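Local atomic coordinates of NLP/P60 (Enterococcus faecium, PDB entry 6B8C), a protein that probably cleaves peptide bonds in bacterial peptidoglycan as the NlpC/P60 endopeptidase domain of the secreted hydrolase SagA, releasing muropeptides that enhance host immunity. Residues A[29-34]-A[61-66]; A[77-82]-A[102-107]; A[94-99]-A[134-139]. All blocks are in the same frame, centred on the assembly; numbering follows the deposited sequence.

Interaction 1. Residues A[29-34]-A[61-66]; sequences AAIVAE and YVYLQV
Ile-31 lies at the heart of this helix pair, dividing its two branches between three residues of 61-66. Its CD1 lies over the middle of one face of the Tyr-63 ring, 3.8 Å from the centroid in a CH-pi contact, and the same methyl rests against Val-66 CB at 3.7 Å. The branch methyl CG2 meets Val-62 CG1, also at 3.7 Å. CG1 stands opposite the carbonyl carbon (chi1 -62°), which swings CD1 over the aromatic ring while CG2 remains near Val-62.

One turn on, Glu-34 and Val-66 run alongside in opposed senses, with Glu-34 CB 3.6 Å from Val-66 CG2. The glutamate chain bends at chi2 (74°) and carries its carboxylate over the foot of Gln-65, where OE1 comes within 3.3 Å of Gln-65 CB. This part of the contact is nonpolar on the glutamine side; the carboxylate finds its polar partners elsewhere, in a hydrogen bond between OE1 and the hydroxyl of Tyr-38 and a salt bridge between OE2 and Lys-37. Ala-30 adds a small methyl at the margin, its CB 4.1 Å from Val-66 CG1.

No hydrogen bond joins the two helices, so apolar packing does the work. Tyr-63 is held from its far end by a hydrogen bond between its hydroxyl and the carbonyl of Gly-93, which keeps the ring in place beneath Ile-31. Ile-31 and Val-62 both also touch Ile-109 of strand 106-112. The segment axes approach to 9.3 Å at 120°, a steeply crossed packing of helix 28-36 against the later part of helix 55-67. Both helices thus share one side of the central sheet, consistent with the papain-like alpha-plus-beta fold of the NlpC/P60 family.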
ATOM      1  N   ALA A  29       4.615  -7.202  10.631  1.00 82.04           N
ATOM      2  CA  ALA A  29       5.956  -7.577  10.198  1.00 81.96           C
ATOM      3  C   ALA A  29       5.905  -8.511   8.995  1.00 76.95           C
ATOM      4  O   ALA A  29       6.739  -8.411   8.089  1.00 74.44           O
ATOM      5  CB  ALA A  29       6.716  -8.228  11.356  1.00 87.86           C
ATOM      6  N   ALA A  30       4.917  -9.409   8.957  1.00 81.72           N
ATOM      7  CA  ALA A  30       4.801 -10.330   7.830  1.00 77.72           C
ATOM      8  C   ALA A  30       4.378  -9.597   6.562  1.00 75.20           C
ATOM      9  O   ALA A  30       4.877  -9.898   5.470  1.00 76.06           O
ATOM     10  CB  ALA A  30       3.815 -11.450   8.162  1.00 78.95           C
ATOM     11  N   ILE A  31       3.462  -8.634   6.688  1.00 76.27           N
ATOM     12  CA  ILE A  31       3.082  -7.813   5.542  1.00 73.03           C
ATOM     13  C   ILE A  31       4.298  -7.074   4.996  1.00 69.65           C
ATOM     14  O   ILE A  31       4.513  -7.015   3.779  1.00 67.20           O
ATOM     15  CB  ILE A  31       1.956  -6.836   5.934  1.00 74.28           C
ATOM     16  CG1 ILE A  31       0.702  -7.598   6.371  1.00 75.81           C
ATOM     17  CG2 ILE A  31       1.645  -5.883   4.783  1.00 72.64           C
ATOM     18  CD1 ILE A  31      -0.091  -8.191   5.227  1.00 74.30           C
ATOM     19  N   VAL A  32       5.112  -6.505   5.889  1.00 73.30           N
ATOM     20  CA  VAL A  32       6.303  -5.776   5.458  1.00 70.39           C
ATOM     21  C   VAL A  32       7.289  -6.712   4.767  1.00 68.63           C
ATOM     22  O   VAL A  32       7.871  -6.375   3.725  1.00 65.70           O
ATOM     23  CB  VAL A  32       6.946  -5.067   6.663  1.00 72.34           C
ATOM     24  CG1 VAL A  32       8.282  -4.455   6.275  1.00 72.00           C
ATOM     25  CG2 VAL A  32       6.004  -4.008   7.211  1.00 73.07           C
ATOM     26  N   ALA A  33       7.492  -7.902   5.338  1.00 66.92           N
ATOM     27  CA  ALA A  33       8.436  -8.849   4.759  1.00 67.50           C
ATOM     28  C   ALA A  33       7.982  -9.310   3.381  1.00 66.40           C
ATOM     29  O   ALA A  33       8.805  -9.497   2.477  1.00 64.70           O
ATOM     30  CB  ALA A  33       8.620 -10.041   5.696  1.00 70.76           C
ATOM     31  N   GLU A  34       6.671  -9.495   3.197  1.00 67.00           N
ATOM     32  CA  GLU A  34       6.162  -9.869   1.881  1.00 66.06           C
ATOM     33  C   GLU A  34       6.289  -8.715   0.892  1.00 62.71           C
ATOM     34  O   GLU A  34       6.624  -8.928  -0.278  1.00 60.63           O
ATOM     35  CB  GLU A  34       4.706 -10.322   1.989  1.00 68.53           C
ATOM     36  CG  GLU A  34       4.067 -10.742   0.666  1.00 68.76           C
ATOM     37  CD  GLU A  34       4.558 -12.095   0.164  1.00 70.94           C
ATOM     38  OE1 GLU A  34       4.436 -12.364  -1.051  1.00 71.60           O
ATOM     39  OE2 GLU A  34       5.063 -12.892   0.982  1.00 73.32           O
ATOM     40  N   TYR A  61      -1.894  -7.549  -3.746  1.00 67.08           N
ATOM     41  CA  TYR A  61      -1.113  -8.773  -3.878  1.00 65.20           C
ATOM     42  C   TYR A  61      -0.426  -9.133  -2.568  1.00 65.19           C
ATOM     43  O   TYR A  61      -0.396 -10.306  -2.177  1.00 65.79           O
ATOM     44  CB  TYR A  61      -0.087  -8.612  -4.999  1.00 61.64           C
ATOM     45  CG  TYR A  61       0.555  -9.911  -5.421  1.00 61.01           C
ATOM     46  CD1 TYR A  61       1.806 -10.281  -4.939  1.00 59.70           C
ATOM     47  CD2 TYR A  61      -0.097 -10.777  -6.292  1.00 62.18           C
ATOM     48  CE1 TYR A  61       2.391 -11.475  -5.321  1.00 60.37           C
ATOM     49  CE2 TYR A  61       0.477 -11.973  -6.676  1.00 62.74           C
ATOM     50  CZ  TYR A  61       1.721 -12.318  -6.188  1.00 61.56           C
ATOM     51  OH  TYR A  61       2.297 -13.507  -6.574  1.00 61.52           O
ATOM     52  N   VAL A  62       0.135  -8.137  -1.880  1.00 63.50           N
ATOM     53  CA  VAL A  62       0.785  -8.399  -0.596  1.00 64.81           C
ATOM     54  C   VAL A  62      -0.217  -8.983   0.395  1.00 68.79           C
ATOM     55  O   VAL A  62       0.040 -10.010   1.044  1.00 69.01           O
ATOM     56  CB  VAL A  62       1.441  -7.116  -0.055  1.00 63.03           C
ATOM     57  CG1 VAL A  62       1.975  -7.339   1.347  1.00 64.13           C
ATOM     58  CG2 VAL A  62       2.565  -6.677  -0.984  1.00 60.59           C
ATOM     59  N   TYR A  63      -1.385  -8.341   0.518  1.00 65.11           N
ATOM     60  CA  TYR A  63      -2.372  -8.833   1.472  1.00 71.60           C
ATOM     61  C   TYR A  63      -2.932 -10.185   1.062  1.00 73.75           C
ATOM     62  O   TYR A  63      -3.265 -10.999   1.927  1.00 76.16           O
ATOM     63  CB  TYR A  63      -3.488  -7.810   1.650  1.00 75.10           C
ATOM     64  CG  TYR A  63      -3.164  -6.849   2.757  1.00 77.48           C
ATOM     65  CD1 TYR A  63      -2.386  -5.730   2.518  1.00 76.14           C
ATOM     66  CD2 TYR A  63      -3.596  -7.089   4.055  1.00 81.41           C
ATOM     67  CE1 TYR A  63      -2.067  -4.859   3.532  1.00 78.10           C
ATOM     68  CE2 TYR A  63      -3.282  -6.223   5.078  1.00 82.82           C
ATOM     69  CZ  TYR A  63      -2.518  -5.107   4.810  1.00 82.46           C
ATOM     70  OH  TYR A  63      -2.198  -4.236   5.823  1.00 86.98           O
ATOM     71  N   LEU A  64      -3.021 -10.452  -0.240  1.00 73.07           N
ATOM     72  CA  LEU A  64      -3.480 -11.756  -0.697  1.00 74.67           C
ATOM     73  C   LEU A  64      -2.481 -12.843  -0.331  1.00 74.80           C
ATOM     74  O   LEU A  64      -2.871 -13.935   0.102  1.00 77.18           O
ATOM     75  CB  LEU A  64      -3.712 -11.711  -2.205  1.00 73.67           C
ATOM     76  CG  LEU A  64      -4.738 -12.667  -2.802  1.00 76.83           C
ATOM     77  CD1 LEU A  64      -5.845 -12.951  -1.804  1.00 80.78           C
ATOM     78  CD2 LEU A  64      -5.309 -12.040  -4.063  1.00 75.88           C
ATOM     79  N   GLN A  65      -1.187 -12.559  -0.490  1.00 71.57           N
ATOM     80  CA  GLN A  65      -0.167 -13.547  -0.156  1.00 72.33           C
ATOM     81  C   GLN A  65      -0.128 -13.824   1.341  1.00 74.23           C
ATOM     82  O   GLN A  65       0.052 -14.974   1.757  1.00 76.72           O
ATOM     83  CB  GLN A  65       1.202 -13.076  -0.642  1.00 70.11           C
ATOM     84  CG  GLN A  65       1.323 -12.988  -2.145  1.00 69.26           C
ATOM     85  CD  GLN A  65       0.886 -14.262  -2.832  1.00 72.55           C
ATOM     86  OE1 GLN A  65      -0.190 -14.321  -3.427  1.00 75.76           O
ATOM     87  NE2 GLN A  65       1.717 -15.295  -2.750  1.00 72.84           N
ATOM     88  N   VAL A  66      -0.284 -12.788   2.167  1.00 75.42           N
ATOM     89  CA  VAL A  66      -0.097 -12.997   3.602  1.00 75.89           C
ATOM     90  C   VAL A  66      -1.375 -13.508   4.263  1.00 78.81           C
ATOM     91  O   VAL A  66      -1.332 -14.410   5.108  1.00 80.49           O
ATOM     92  CB  VAL A  66       0.411 -11.707   4.270  1.00 74.47           C
ATOM     93  CG1 VAL A  66       0.459 -11.877   5.780  1.00 77.17           C
ATOM     94  CG2 VAL A  66       1.781 -11.352   3.741  1.00 71.55           C
TER

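Interaction 2. Residues A[77-82]-A[102-107]; sequences PQESAG and GGTYHV
The carboxylate of Glu-79 is gripped at both oxygens by the segment 102-107. Gly-102 N donates to OE2 over 2.8 Å in a nearly straight bond (163°), arriving at its syn lone pair. Thr-104 OG1 donates to OE1; the modelled separation of 2.4 Å is very short, and its exact length is doubtful. The two side chains meet head-on, and Thr-104 also lays its methyl against the carboxylate, CG2 standing 3.3 Å from OE1. With CG opposite the carbonyl carbon (chi1 -59°) and the chain extended beyond it, Glu-79 spans the gap at nearly full length. Thr-104 OG1 is hydrogen-bonded to Thr-75 OG1 as well, a second-shell link that helps set its rotation.

This bridge ties the loop ahead of strand 83-85 to the turn that leads into strand 106-112 of the central antiparallel sheet. His-106 lies on that strand; its NE2 is hydrogen-bonded to His-118 ND1 and its ring touches Cys-55, consistent with the Cys-His-His site of NlpC/P60 peptidases.

The contact is tighter on its buried side, where Glu-79 and Thr-104 both pack on Phe-97. Further along, Gln-78 also touches Phe-97 and meets Val-107 at about a right angle, Gln-78 OE1 lying 3.8 Å from Val-107 CG1. Its buried amide is satisfied by others: NE2 by the carbonyls of Gly-72 and Ser-56, OE1 by the hydroxyl of Thr-59. On the solvent side the contact thins out. Gly-102 is exposed despite its bond to Glu-79, and Gly-103 N stays 4.2 Å from Glu-79 OE1.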
ATOM      1  N   PRO A  77     -12.210   0.676  -2.959  1.00 85.34           N
ATOM      2  CA  PRO A  77     -12.630  -0.442  -2.093  1.00 87.85           C
ATOM      3  C   PRO A  77     -11.646  -0.747  -0.978  1.00 87.83           C
ATOM      4  O   PRO A  77     -12.067  -1.096   0.135  1.00 90.68           O
ATOM      5  CB  PRO A  77     -12.760  -1.619  -3.071  1.00 87.25           C
ATOM      6  CG  PRO A  77     -12.054  -1.183  -4.320  1.00 84.45           C
ATOM      7  CD  PRO A  77     -12.250   0.290  -4.381  1.00 84.64           C
ATOM      8  N   GLN A  78     -10.344  -0.592  -1.228  1.00 87.10           N
ATOM      9  CA  GLN A  78      -9.345  -0.839  -0.196  1.00 85.90           C
ATOM     10  C   GLN A  78      -9.498   0.082   1.006  1.00 89.30           C
ATOM     11  O   GLN A  78      -8.901  -0.189   2.054  1.00 89.05           O
ATOM     12  CB  GLN A  78      -7.942  -0.701  -0.791  1.00 80.17           C
ATOM     13  CG  GLN A  78      -7.685  -1.646  -1.951  1.00 76.63           C
ATOM     14  CD  GLN A  78      -6.211  -1.791  -2.285  1.00 71.48           C
ATOM     15  OE1 GLN A  78      -5.358  -1.123  -1.703  1.00 69.68           O
ATOM     16  NE2 GLN A  78      -5.907  -2.677  -3.225  1.00 69.35           N
ATOM     17  N   GLU A  79     -10.291   1.150   0.889  1.00 80.48           N
ATOM     18  CA  GLU A  79     -10.562   2.022   2.024  1.00 85.41           C
ATOM     19  C   GLU A  79     -11.457   1.368   3.070  1.00 87.86           C
ATOM     20  O   GLU A  79     -11.587   1.911   4.171  1.00 88.76           O
ATOM     21  CB  GLU A  79     -11.217   3.318   1.545  1.00 92.00           C
ATOM     22  CG  GLU A  79     -10.396   4.126   0.556  1.00 95.80           C
ATOM     23  CD  GLU A  79     -11.199   5.255  -0.068  1.00101.17           C
ATOM     24  OE1 GLU A  79     -11.048   5.499  -1.284  1.00100.67           O
ATOM     25  OE2 GLU A  79     -11.992   5.893   0.657  1.00104.75           O
ATOM     26  N   SER A  80     -12.074   0.227   2.758  1.00 89.00           N
ATOM     27  CA  SER A  80     -12.982  -0.435   3.687  1.00 93.87           C
ATOM     28  C   SER A  80     -12.346  -1.604   4.425  1.00 93.67           C
ATOM     29  O   SER A  80     -12.979  -2.162   5.327  1.00 98.22           O
ATOM     30  CB  SER A  80     -14.228  -0.935   2.944  1.00 96.81           C
ATOM     31  OG  SER A  80     -14.830   0.105   2.195  1.00 97.59           O
ATOM     32  N   ALA A  81     -11.117  -1.983   4.070  1.00 96.94           N
ATOM     33  CA  ALA A  81     -10.520  -3.218   4.562  1.00 95.45           C
ATOM     34  C   ALA A  81     -10.166  -3.181   6.043  1.00 98.44           C
ATOM     35  O   ALA A  81      -9.864  -4.237   6.608  1.00101.49           O
ATOM     36  CB  ALA A  81      -9.276  -3.541   3.736  1.00 89.74           C
ATOM     37  N   GLY A  82     -10.194  -2.020   6.678  1.00 96.62           N
ATOM     38  CA  GLY A  82      -9.879  -1.905   8.092  1.00 98.43           C
ATOM     39  C   GLY A  82     -10.591  -0.713   8.688  1.00100.82           C
ATOM     40  O   GLY A  82     -11.630  -0.278   8.186  1.00103.32           O
ATOM     41  N   GLY A 102     -13.464   8.070  -0.401  1.00 92.50           N
ATOM     42  CA  GLY A 102     -14.283   8.022  -1.587  1.00 94.50           C
ATOM     43  C   GLY A 102     -13.569   8.431  -2.856  1.00 92.83           C
ATOM     44  O   GLY A 102     -14.007   8.051  -3.950  1.00 92.68           O
ATOM     45  N   GLY A 103     -12.480   9.185  -2.739  1.00 92.42           N
ATOM     46  CA  GLY A 103     -11.746   9.649  -3.896  1.00 90.66           C
ATOM     47  C   GLY A 103     -10.250   9.476  -3.746  1.00 87.56           C
ATOM     48  O   GLY A 103      -9.474  10.279  -4.272  1.00 87.89           O
ATOM     49  N   THR A 104      -9.834   8.441  -3.018  1.00 89.08           N
ATOM     50  CA  THR A 104      -8.412   8.162  -2.899  1.00 84.95           C
ATOM     51  C   THR A 104      -7.826   7.830  -4.263  1.00 82.55           C
ATOM     52  O   THR A 104      -8.449   7.142  -5.075  1.00 85.70           O
ATOM     53  CB  THR A 104      -8.158   7.009  -1.931  1.00 83.78           C
ATOM     54  OG1 THR A 104      -8.936   5.873  -2.322  1.00 84.44           O
ATOM     55  CG2 THR A 104      -8.514   7.418  -0.510  1.00 86.46           C
ATOM     56  N   TYR A 105      -6.626   8.344  -4.517  1.00 78.25           N
ATOM     57  CA  TYR A 105      -5.945   8.128  -5.781  1.00 74.53           C
ATOM     58  C   TYR A 105      -4.627   7.383  -5.623  1.00 69.63           C
ATOM     59  O   TYR A 105      -3.974   7.090  -6.631  1.00 67.00           O
ATOM     60  CB  TYR A 105      -5.703   9.472  -6.492  1.00 75.40           C
ATOM     61  CG  TYR A 105      -4.914  10.485  -5.684  1.00 75.61           C
ATOM     62  CD1 TYR A 105      -3.525  10.493  -5.711  1.00 73.26           C
ATOM     63  CD2 TYR A 105      -5.559  11.436  -4.901  1.00 78.43           C
ATOM     64  CE1 TYR A 105      -2.800  11.415  -4.979  1.00 73.87           C
ATOM     65  CE2 TYR A 105      -4.841  12.366  -4.163  1.00 78.97           C
ATOM     66  CZ  TYR A 105      -3.459  12.348  -4.208  1.00 76.65           C
ATOM     67  OH  TYR A 105      -2.732  13.265  -3.481  1.00 77.08           O
ATOM     68  N   HIS A 106      -4.221   7.063  -4.398  1.00 71.96           N
ATOM     69  CA  HIS A 106      -2.950   6.394  -4.173  1.00 67.44           C
ATOM     70  C   HIS A 106      -2.994   5.689  -2.828  1.00 67.91           C
ATOM     71  O   HIS A 106      -3.655   6.146  -1.892  1.00 70.12           O
ATOM     72  CB  HIS A 106      -1.779   7.381  -4.214  1.00 64.98           C
ATOM     73  CG  HIS A 106      -0.444   6.720  -4.360  1.00 60.68           C
ATOM     74  ND1 HIS A 106       0.021   6.245  -5.567  1.00 58.82           N
ATOM     75  CD2 HIS A 106       0.521   6.445  -3.450  1.00 60.10           C
ATOM     76  CE1 HIS A 106       1.217   5.711  -5.397  1.00 56.84           C
ATOM     77  NE2 HIS A 106       1.543   5.818  -4.121  1.00 57.98           N
ATOM     78  N   VAL A 107      -2.260   4.582  -2.743  1.00 66.51           N
ATOM     79  CA  VAL A 107      -2.192   3.768  -1.538  1.00 66.50           C
ATOM     80  C   VAL A 107      -0.777   3.220  -1.401  1.00 64.07           C
ATOM     81  O   VAL A 107      -0.066   3.025  -2.390  1.00 62.56           O
ATOM     82  CB  VAL A 107      -3.232   2.622  -1.571  1.00 60.93           C
ATOM     83  CG1 VAL A 107      -2.847   1.584  -2.612  1.00 60.44           C
ATOM     84  CG2 VAL A 107      -3.384   1.985  -0.200  1.00 62.51           C
TER

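Interaction 3. Residues A[94-99]-A[134-139]; sequences DLLFWG and FAPDFA
Trp-98 and Pro-136 meet face-on: Pro-136 CB sits above the six-membered ring, 3.5 Å from its centroid and almost exactly on the ring normal, while Pro-136 CA lies over the indole near CE2. The tryptophan turns CG opposite its carbonyl carbon (chi1 -76°), which brings the indole back over the 134-136 backbone although its CB starts away from it. The indole edge then meets the carbonyl of Phe-134, with CZ2 3.4 Å from O. Trp-98 NE1 is near Ala-135 O as well, but the angle is too poor for a hydrogen bond.

On the other face of the sheet Phe-138 takes the less common rotamer in which CG stands between the backbone N and the carbonyl carbon (chi1 60°). This folds its ring across the strand, so that Phe-97 CB lies over one face, 3.8 Å from the centroid. The two phenyl rings are nearly parallel, at 18°, but slid apart with little overlap. Gly-99 O approaches the edge of the Phe-138 ring at CE1. Leu-96 shares its face with Ala-139, whose CB is 3.6 Å from Leu-96 CD2, and its own CB touches the Pro-136 ring.

The backbones pair antiparallel around a classic beta bulge, in which Asp-137 and Phe-138 both oppose Phe-97. Phe-97 O accepts from Asp-137 N at 2.7 Å and from Phe-138 N at 3.0 Å; in return Phe-97 N donates to Phe-138 O at 2.9 Å.

Strand 95-98 lies between strands 138-141 and 106-112. Tyr-116 and His-106 each meet the Trp-98 indole edge-to-face, while Phe-138 and Ala-139 reach on to Lys-84 and Ile-85 of strand 83-85.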
ATOM      1  N   ASP A  94      -0.091  -1.282   8.147  1.00 77.79           N
ATOM      2  CA  ASP A  94      -1.316  -0.558   7.848  1.00 80.63           C
ATOM      3  C   ASP A  94      -1.260   0.033   6.442  1.00 76.17           C
ATOM      4  O   ASP A  94      -0.197   0.150   5.828  1.00 74.31           O
ATOM      5  CB  ASP A  94      -1.557   0.557   8.869  1.00 87.18           C
ATOM      6  CG  ASP A  94      -1.869   0.023  10.254  1.00 95.49           C
ATOM      7  OD1 ASP A  94      -1.477   0.672  11.248  1.00 99.65           O
ATOM      8  OD2 ASP A  94      -2.495  -1.055  10.347  1.00 98.59           O
ATOM      9  N   LEU A  95      -2.426   0.411   5.931  1.00 81.29           N
ATOM     10  CA  LEU A  95      -2.517   1.013   4.609  1.00 76.81           C
ATOM     11  C   LEU A  95      -2.550   2.530   4.741  1.00 76.57           C
ATOM     12  O   LEU A  95      -3.103   3.062   5.703  1.00 78.76           O
ATOM     13  CB  LEU A  95      -3.757   0.510   3.866  1.00 76.39           C
ATOM     14  CG  LEU A  95      -3.724  -0.947   3.388  1.00 74.44           C
ATOM     15  CD1 LEU A  95      -5.080  -1.390   2.858  1.00 75.80           C
ATOM     16  CD2 LEU A  95      -2.658  -1.129   2.324  1.00 70.84           C
ATOM     17  N   LEU A  96      -1.936   3.223   3.786  1.00 75.14           N
ATOM     18  CA  LEU A  96      -1.892   4.681   3.762  1.00 74.84           C
ATOM     19  C   LEU A  96      -2.523   5.163   2.466  1.00 72.93           C
ATOM     20  O   LEU A  96      -2.215   4.633   1.394  1.00 70.71           O
ATOM     21  CB  LEU A  96      -0.456   5.196   3.870  1.00 73.76           C
ATOM     22  CG  LEU A  96       0.379   4.664   5.032  1.00 75.91           C
ATOM     23  CD1 LEU A  96       1.824   5.095   4.880  1.00 73.90           C
ATOM     24  CD2 LEU A  96      -0.183   5.142   6.360  1.00 81.86           C
ATOM     25  N   PHE A  97      -3.383   6.176   2.561  1.00 76.04           N
ATOM     26  CA  PHE A  97      -4.214   6.602   1.444  1.00 76.07           C
ATOM     27  C   PHE A  97      -4.035   8.089   1.181  1.00 77.13           C
ATOM     28  O   PHE A  97      -4.082   8.905   2.111  1.00 79.07           O
ATOM     29  CB  PHE A  97      -5.693   6.291   1.709  1.00 77.82           C
ATOM     30  CG  PHE A  97      -6.015   4.828   1.662  1.00 75.67           C
ATOM     31  CD1 PHE A  97      -5.930   4.048   2.804  1.00 75.71           C
ATOM     32  CD2 PHE A  97      -6.386   4.226   0.470  1.00 73.52           C
ATOM     33  CE1 PHE A  97      -6.219   2.697   2.760  1.00 74.74           C
ATOM     34  CE2 PHE A  97      -6.677   2.879   0.420  1.00 72.61           C
ATOM     35  CZ  PHE A  97      -6.593   2.112   1.568  1.00 73.41           C
ATOM     36  N   TRP A  98      -3.819   8.422  -0.092  1.00 75.10           N
ATOM     37  CA  TRP A  98      -3.816   9.792  -0.576  1.00 76.62           C
ATOM     38  C   TRP A  98      -5.180  10.124  -1.159  1.00 79.20           C
ATOM     39  O   TRP A  98      -5.773   9.314  -1.877  1.00 78.77           O
ATOM     40  CB  TRP A  98      -2.755   9.991  -1.660  1.00 73.62           C
ATOM     41  CG  TRP A  98      -1.346  10.091  -1.184  1.00 72.17           C
ATOM     42  CD1 TRP A  98      -0.552  11.196  -1.223  1.00 72.70           C
ATOM     43  CD2 TRP A  98      -0.546   9.041  -0.625  1.00 70.70           C
ATOM     44  NE1 TRP A  98       0.692  10.906  -0.719  1.00 71.57           N
ATOM     45  CE2 TRP A  98       0.723   9.588  -0.345  1.00 70.23           C
ATOM     46  CE3 TRP A  98      -0.778   7.695  -0.332  1.00 69.96           C
ATOM     47  CZ2 TRP A  98       1.753   8.838   0.218  1.00 68.69           C
ATOM     48  CZ3 TRP A  98       0.246   6.951   0.226  1.00 69.37           C
ATOM     49  CH2 TRP A  98       1.495   7.525   0.496  1.00 68.39           C
ATOM     50  N   GLY A  99      -5.658  11.327  -0.877  1.00 81.48           N
ATOM     51  CA  GLY A  99      -6.966  11.756  -1.327  1.00 84.69           C
ATOM     52  C   GLY A  99      -7.998  11.664  -0.222  1.00 86.90           C
ATOM     53  O   GLY A  99      -7.734  11.212   0.897  1.00 86.71           O
ATOM     54  N   PHE A 134       6.275  12.713   0.195  1.00 69.67           N
ATOM     55  CA  PHE A 134       4.875  12.859  -0.201  1.00 70.10           C
ATOM     56  C   PHE A 134       4.021  12.292   0.923  1.00 70.49           C
ATOM     57  O   PHE A 134       4.082  11.092   1.206  1.00 68.85           O
ATOM     58  CB  PHE A 134       4.590  12.152  -1.527  1.00 68.63           C
ATOM     59  CG  PHE A 134       5.298  12.768  -2.701  1.00 67.48           C
ATOM     60  CD1 PHE A 134       4.819  13.935  -3.277  1.00 68.84           C
ATOM     61  CD2 PHE A 134       6.447  12.196  -3.215  1.00 65.07           C
ATOM     62  CE1 PHE A 134       5.471  14.521  -4.348  1.00 67.99           C
ATOM     63  CE2 PHE A 134       7.106  12.775  -4.292  1.00 64.63           C
ATOM     64  CZ  PHE A 134       6.615  13.941  -4.857  1.00 65.94           C
ATOM     65  N   ALA A 135       3.236  13.154   1.568  1.00 72.05           N
ATOM     66  CA  ALA A 135       2.505  12.785   2.774  1.00 73.77           C
ATOM     67  C   ALA A 135       1.150  12.192   2.413  1.00 74.77           C
ATOM     68  O   ALA A 135       0.404  12.799   1.635  1.00 73.38           O
ATOM     69  CB  ALA A 135       2.304  13.991   3.677  1.00 76.56           C
ATOM     70  N   PRO A 136       0.794  11.032   2.957  1.00 72.37           N
ATOM     71  CA  PRO A 136      -0.548  10.495   2.723  1.00 74.25           C
ATOM     72  C   PRO A 136      -1.582  11.269   3.518  1.00 77.53           C
ATOM     73  O   PRO A 136      -1.273  11.979   4.477  1.00 78.82           O
ATOM     74  CB  PRO A 136      -0.442   9.046   3.205  1.00 74.13           C
ATOM     75  CG  PRO A 136       0.625   9.083   4.243  1.00 74.63           C
ATOM     76  CD  PRO A 136       1.599  10.159   3.830  1.00 72.92           C
ATOM     77  N   ASP A 137      -2.836  11.125   3.097  1.00 76.62           N
ATOM     78  CA  ASP A 137      -3.922  11.873   3.719  1.00 81.87           C
ATOM     79  C   ASP A 137      -4.503  11.165   4.939  1.00 81.93           C
ATOM     80  O   ASP A 137      -4.770  11.820   5.952  1.00 84.60           O
ATOM     81  CB  ASP A 137      -5.018  12.161   2.689  1.00 86.96           C
ATOM     82  CG  ASP A 137      -4.573  13.160   1.630  1.00 91.00           C
ATOM     83  OD1 ASP A 137      -4.212  14.301   1.991  1.00 94.00           O
ATOM     84  OD2 ASP A 137      -4.565  12.799   0.435  1.00 89.89           O
ATOM     85  N   PHE A 138      -4.711   9.849   4.887  1.00 85.35           N
ATOM     86  CA  PHE A 138      -5.125   9.137   6.102  1.00 86.70           C
ATOM     87  C   PHE A 138      -4.564   7.719   6.060  1.00 83.83           C
ATOM     88  O   PHE A 138      -3.811   7.360   5.151  1.00 80.28           O
ATOM     89  CB  PHE A 138      -6.652   9.163   6.278  1.00 88.36           C
ATOM     90  CG  PHE A 138      -7.421   8.522   5.155  1.00 86.25           C
ATOM     91  CD1 PHE A 138      -7.886   9.284   4.095  1.00 85.47           C
ATOM     92  CD2 PHE A 138      -7.702   7.164   5.171  1.00 85.25           C
ATOM     93  CE1 PHE A 138      -8.602   8.704   3.065  1.00 84.38           C
ATOM     94  CE2 PHE A 138      -8.418   6.576   4.142  1.00 83.91           C
ATOM     95  CZ  PHE A 138      -8.867   7.346   3.090  1.00 83.61           C
ATOM     96  N   ALA A 139      -4.921   6.904   7.054  1.00 87.89           N
ATOM     97  CA  ALA A 139      -4.435   5.539   7.126  1.00 86.52           C
ATOM     98  C   ALA A 139      -5.583   4.621   7.517  1.00 89.11           C
ATOM     99  O   ALA A 139      -6.669   5.067   7.893  1.00 91.45           O
ATOM    100  CB  ALA A 139      -3.271   5.410   8.118  1.00 86.42           C
TER

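Overall arrangement
Interactions 2 and 3 belong to one sheet: their centres are about 9 Å apart, and strands 95-98 and 106-112 are neighbours, joined by backbone hydrogen bonds of Trp-98 with Tyr-105 and His-106. Interaction 1 is a helix pair about 18 Å from each, centre to centre, lying across the chain's centre from interaction 3. Tyr-63 nevertheless packs on Leu-95, linking 61-66 to strand 95-98. The chemistry differs accordingly. The helices are joined mainly by aliphatic and aromatic packing, without a hydrogen bond, buried carboxylate hydrogen bonds tie the loop of interaction 2, and interaction 3 combines backbone pairing with CH-pi contacts. Interaction 2 is mostly buried, whereas the other two run from core to surface.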